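Local coordinates for PILD processed protein (Shewanella oneidensis, PDB 4US7) that is a type IV pilus protein processed by the PilD peptidase, a probable minor pilin whose family includes receptors for DNA uptake sequences, at residues Y30-S35 with A50-F55. Residues are numbered along the deposited sequence; the frame is centred on the assembly and turned at random.
Sequences YPASQS and ADKFGF
Tyr-30 and Phe-55 meet edge to face in the type IV pilin fold, in which a long helix packs on an antiparallel sheet; here the loop that leaves helix 2-27 touches the connection between strands 42-48 and 55-61. The Phe-55 ring stands upright on the phenol, planes at 84° and centroids 4.8 Å apart. Phe-55 CD2 sits over the middle of the Tyr-30 face, while Phe-55 CE2 comes within 3.5 Å of Tyr-30 CE1. With CG between its backbone N and carbonyl carbon (chi1 70°), Phe-55 presents its edge to this face. At the rim of the phenol, near its plane, the backbone of Phe-53 and Gly-54 runs past, with Phe-53 O 3.4 Å from Tyr-30 CE2. Farther out, Tyr-30 OH is hydrogen-bonded to Glu-21 of the helix, so one side chain joins helix, loop and sheet. Replacing Tyr-30 by an alanine is likely to open a gap where the Phe-55 edge now rests and to leave Glu-21 without its phenol partner. Lys-52, bent at chi2 and chi4, lays its aliphatic chain along the Tyr-30 to Ala-32 backbone, CE 3.7 Å from Ala-32 CA. Phe-53 N donates to Asp-51 OD1, an Asx turn in the segment 50-55. From within this turn Lys-52 O accepts Tyr-30 N, 2.9 Å away and nearly straight at 170°, met in its carbonyl plane.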
ATOM      1  N   TYR A  30      14.033  -3.048  -5.969  1.00 24.44           N
ATOM      2  CA  TYR A  30      13.313  -2.547  -4.797  1.00 23.73           C
ATOM      3  C   TYR A  30      14.092  -2.916  -3.538  1.00 29.30           C
ATOM      4  O   TYR A  30      14.880  -3.860  -3.566  1.00 27.73           O
ATOM      5  CB  TYR A  30      11.889  -3.113  -4.758  1.00 22.73           C
ATOM      6  CG  TYR A  30      11.046  -2.583  -5.892  1.00 23.71           C
ATOM      7  CD1 TYR A  30      10.689  -1.236  -5.940  1.00 19.97           C
ATOM      8  CD2 TYR A  30      10.626  -3.415  -6.924  1.00 20.56           C
ATOM      9  CE1 TYR A  30       9.931  -0.727  -6.981  1.00 23.91           C
ATOM     10  CE2 TYR A  30       9.858  -2.911  -7.983  1.00 25.47           C
ATOM     11  CZ  TYR A  30       9.520  -1.565  -8.000  1.00 27.05           C
ATOM     12  OH  TYR A  30       8.769  -1.048  -9.028  1.00 21.84           O
ATOM     13  N   PRO A  31      13.890  -2.166  -2.439  1.00 26.53           N
ATOM     14  CA  PRO A  31      14.653  -2.410  -1.210  1.00 27.82           C
ATOM     15  C   PRO A  31      14.154  -3.619  -0.433  1.00 24.12           C
ATOM     16  O   PRO A  31      13.036  -4.069  -0.659  1.00 21.45           O
ATOM     17  CB  PRO A  31      14.432  -1.128  -0.405  1.00 26.52           C
ATOM     18  CG  PRO A  31      13.078  -0.674  -0.815  1.00 27.52           C
ATOM     19  CD  PRO A  31      12.961  -1.029  -2.288  1.00 30.95           C
ATOM     20  N   ALA A  32      14.978  -4.123   0.478  1.00 23.89           N
ATOM     21  CA  ALA A  32      14.622  -5.263   1.312  1.00 25.86           C
ATOM     22  C   ALA A  32      13.496  -4.925   2.282  1.00 28.96           C
ATOM     23  O   ALA A  32      12.713  -5.796   2.649  1.00 27.27           O
ATOM     24  CB  ALA A  32      15.840  -5.758   2.076  1.00 27.23           C
ATOM     25  N   SER A  33      13.411  -3.659   2.687  1.00 21.62           N
ATOM     26  CA  SER A  33      12.373  -3.227   3.633  1.00 26.63           C
ATOM     27  C   SER A  33      12.022  -1.761   3.457  1.00 27.93           C
ATOM     28  O   SER A  33      12.744  -1.024   2.789  1.00 27.51           O
ATOM     29  CB  SER A  33      12.824  -3.464   5.072  1.00 34.71           C
ATOM     30  OG  SER A  33      13.925  -2.636   5.401  1.00 37.63           O
ATOM     31  N   GLN A  34      10.906  -1.349   4.060  1.00 22.29           N
ATOM     32  CA  GLN A  34      10.459   0.043   4.045  1.00 25.25           C
ATOM     33  C   GLN A  34       9.738   0.305   5.365  1.00 27.50           C
ATOM     34  O   GLN A  34       8.834  -0.443   5.728  1.00 29.98           O
ATOM     35  CB  GLN A  34       9.531   0.320   2.849  1.00 30.52           C
ATOM     36  CG  GLN A  34       9.156   1.800   2.673  1.00 43.94           C
ATOM     37  CD  GLN A  34       8.178   2.035   1.518  1.00 50.21           C
ATOM     38  OE1 GLN A  34       7.431   1.135   1.132  1.00 58.12           O
ATOM     39  NE2 GLN A  34       8.192   3.246   0.957  1.00 33.45           N
ATOM     40  N   SER A  35      10.139   1.339   6.096  1.00 28.15           N
ATOM     41  CA  SER A  35       9.451   1.641   7.342  1.00 31.37           C
ATOM     42  C   SER A  35       8.140   2.359   7.036  1.00 36.84           C
ATOM     43  O   SER A  35       8.110   3.369   6.332  1.00 38.14           O
ATOM     44  CB  SER A  35      10.334   2.471   8.274  1.00 44.53           C
ATOM     45  OG  SER A  35      10.741   3.673   7.650  1.00 58.34           O
ATOM     46  N   ALA A  50      11.053 -12.084  -4.011  1.00 32.56           N
ATOM     47  CA  ALA A  50      12.363 -12.654  -3.734  1.00 35.76           C
ATOM     48  C   ALA A  50      13.451 -12.050  -4.635  1.00 42.46           C
ATOM     49  O   ALA A  50      14.576 -11.815  -4.184  1.00 39.97           O
ATOM     50  CB  ALA A  50      12.315 -14.168  -3.887  1.00 43.22           C
ATOM     51  N   ASP A  51      13.118 -11.771  -5.893  1.00 35.48           N
ATOM     52  CA  ASP A  51      14.126 -11.247  -6.815  1.00 36.23           C
ATOM     53  C   ASP A  51      14.178  -9.717  -6.773  1.00 32.32           C
ATOM     54  O   ASP A  51      14.943  -9.097  -7.512  1.00 32.48           O
ATOM     55  CB  ASP A  51      13.894 -11.756  -8.257  1.00 39.49           C
ATOM     56  CG  ASP A  51      12.545 -11.324  -8.860  1.00 37.36           C
ATOM     57  OD1 ASP A  51      11.809 -10.512  -8.262  1.00 35.03           O
ATOM     58  OD2 ASP A  51      12.234 -11.781  -9.978  1.00 36.43           O
ATOM     59  N   LYS A  52      13.371  -9.123  -5.892  1.00 26.44           N
ATOM     60  CA  LYS A  52      13.346  -7.677  -5.658  1.00 30.06           C
ATOM     61  C   LYS A  52      12.939  -6.852  -6.892  1.00 30.60           C
ATOM     62  O   LYS A  52      13.161  -5.640  -6.934  1.00 26.96           O
ATOM     63  CB  LYS A  52      14.710  -7.186  -5.148  1.00 31.47           C
ATOM     64  CG  LYS A  52      15.214  -7.890  -3.877  1.00 34.87           C
ATOM     65  CD  LYS A  52      14.832  -7.102  -2.635  1.00 43.79           C
ATOM     66  CE  LYS A  52      15.742  -7.412  -1.452  1.00 60.16           C
ATOM     67  NZ  LYS A  52      15.581  -8.805  -0.943  1.00 68.12           N
ATOM     68  N   PHE A  53      12.334  -7.504  -7.881  1.00 27.00           N
ATOM     69  CA  PHE A  53      11.818  -6.803  -9.060  1.00 22.95           C
ATOM     70  C   PHE A  53      10.343  -6.428  -8.942  1.00 28.35           C
ATOM     71  O   PHE A  53       9.806  -5.736  -9.798  1.00 26.86           O
ATOM     72  CB  PHE A  53      12.032  -7.657 -10.306  1.00 26.33           C
ATOM     73  CG  PHE A  53      13.451  -7.626 -10.811  1.00 29.40           C
ATOM     74  CD1 PHE A  53      13.975  -6.467 -11.357  1.00 33.87           C
ATOM     75  CD2 PHE A  53      14.259  -8.748 -10.724  1.00 37.60           C
ATOM     76  CE1 PHE A  53      15.290  -6.431 -11.825  1.00 36.76           C
ATOM     77  CE2 PHE A  53      15.571  -8.723 -11.193  1.00 40.11           C
ATOM     78  CZ  PHE A  53      16.084  -7.557 -11.739  1.00 33.06           C
ATOM     79  N   GLY A  54       9.699  -6.879  -7.873  1.00 24.85           N
ATOM     80  CA  GLY A  54       8.304  -6.544  -7.625  1.00 21.55           C
ATOM     81  C   GLY A  54       8.062  -6.284  -6.152  1.00 21.34           C
ATOM     82  O   GLY A  54       8.965  -6.448  -5.337  1.00 22.71           O
ATOM     83  N   PHE A  55       6.849  -5.858  -5.816  1.00 23.49           N
ATOM     84  CA  PHE A  55       6.468  -5.711  -4.421  1.00 23.43           C
ATOM     85  C   PHE A  55       4.964  -5.665  -4.294  1.00 30.12           C
ATOM     86  O   PHE A  55       4.243  -5.496  -5.284  1.00 24.94           O
ATOM     87  CB  PHE A  55       7.083  -4.447  -3.787  1.00 23.86           C
ATOM     88  CG  PHE A  55       6.503  -3.140  -4.298  1.00 18.15           C
ATOM     89  CD1 PHE A  55       5.286  -2.654  -3.828  1.00 21.82           C
ATOM     90  CD2 PHE A  55       7.200  -2.378  -5.218  1.00 24.84           C
ATOM     91  CE1 PHE A  55       4.769  -1.457  -4.301  1.00 26.35           C
ATOM     92  CE2 PHE A  55       6.697  -1.171  -5.677  1.00 24.05           C
ATOM     93  CZ  PHE A  55       5.475  -0.713  -5.228  1.00 24.68           C
TER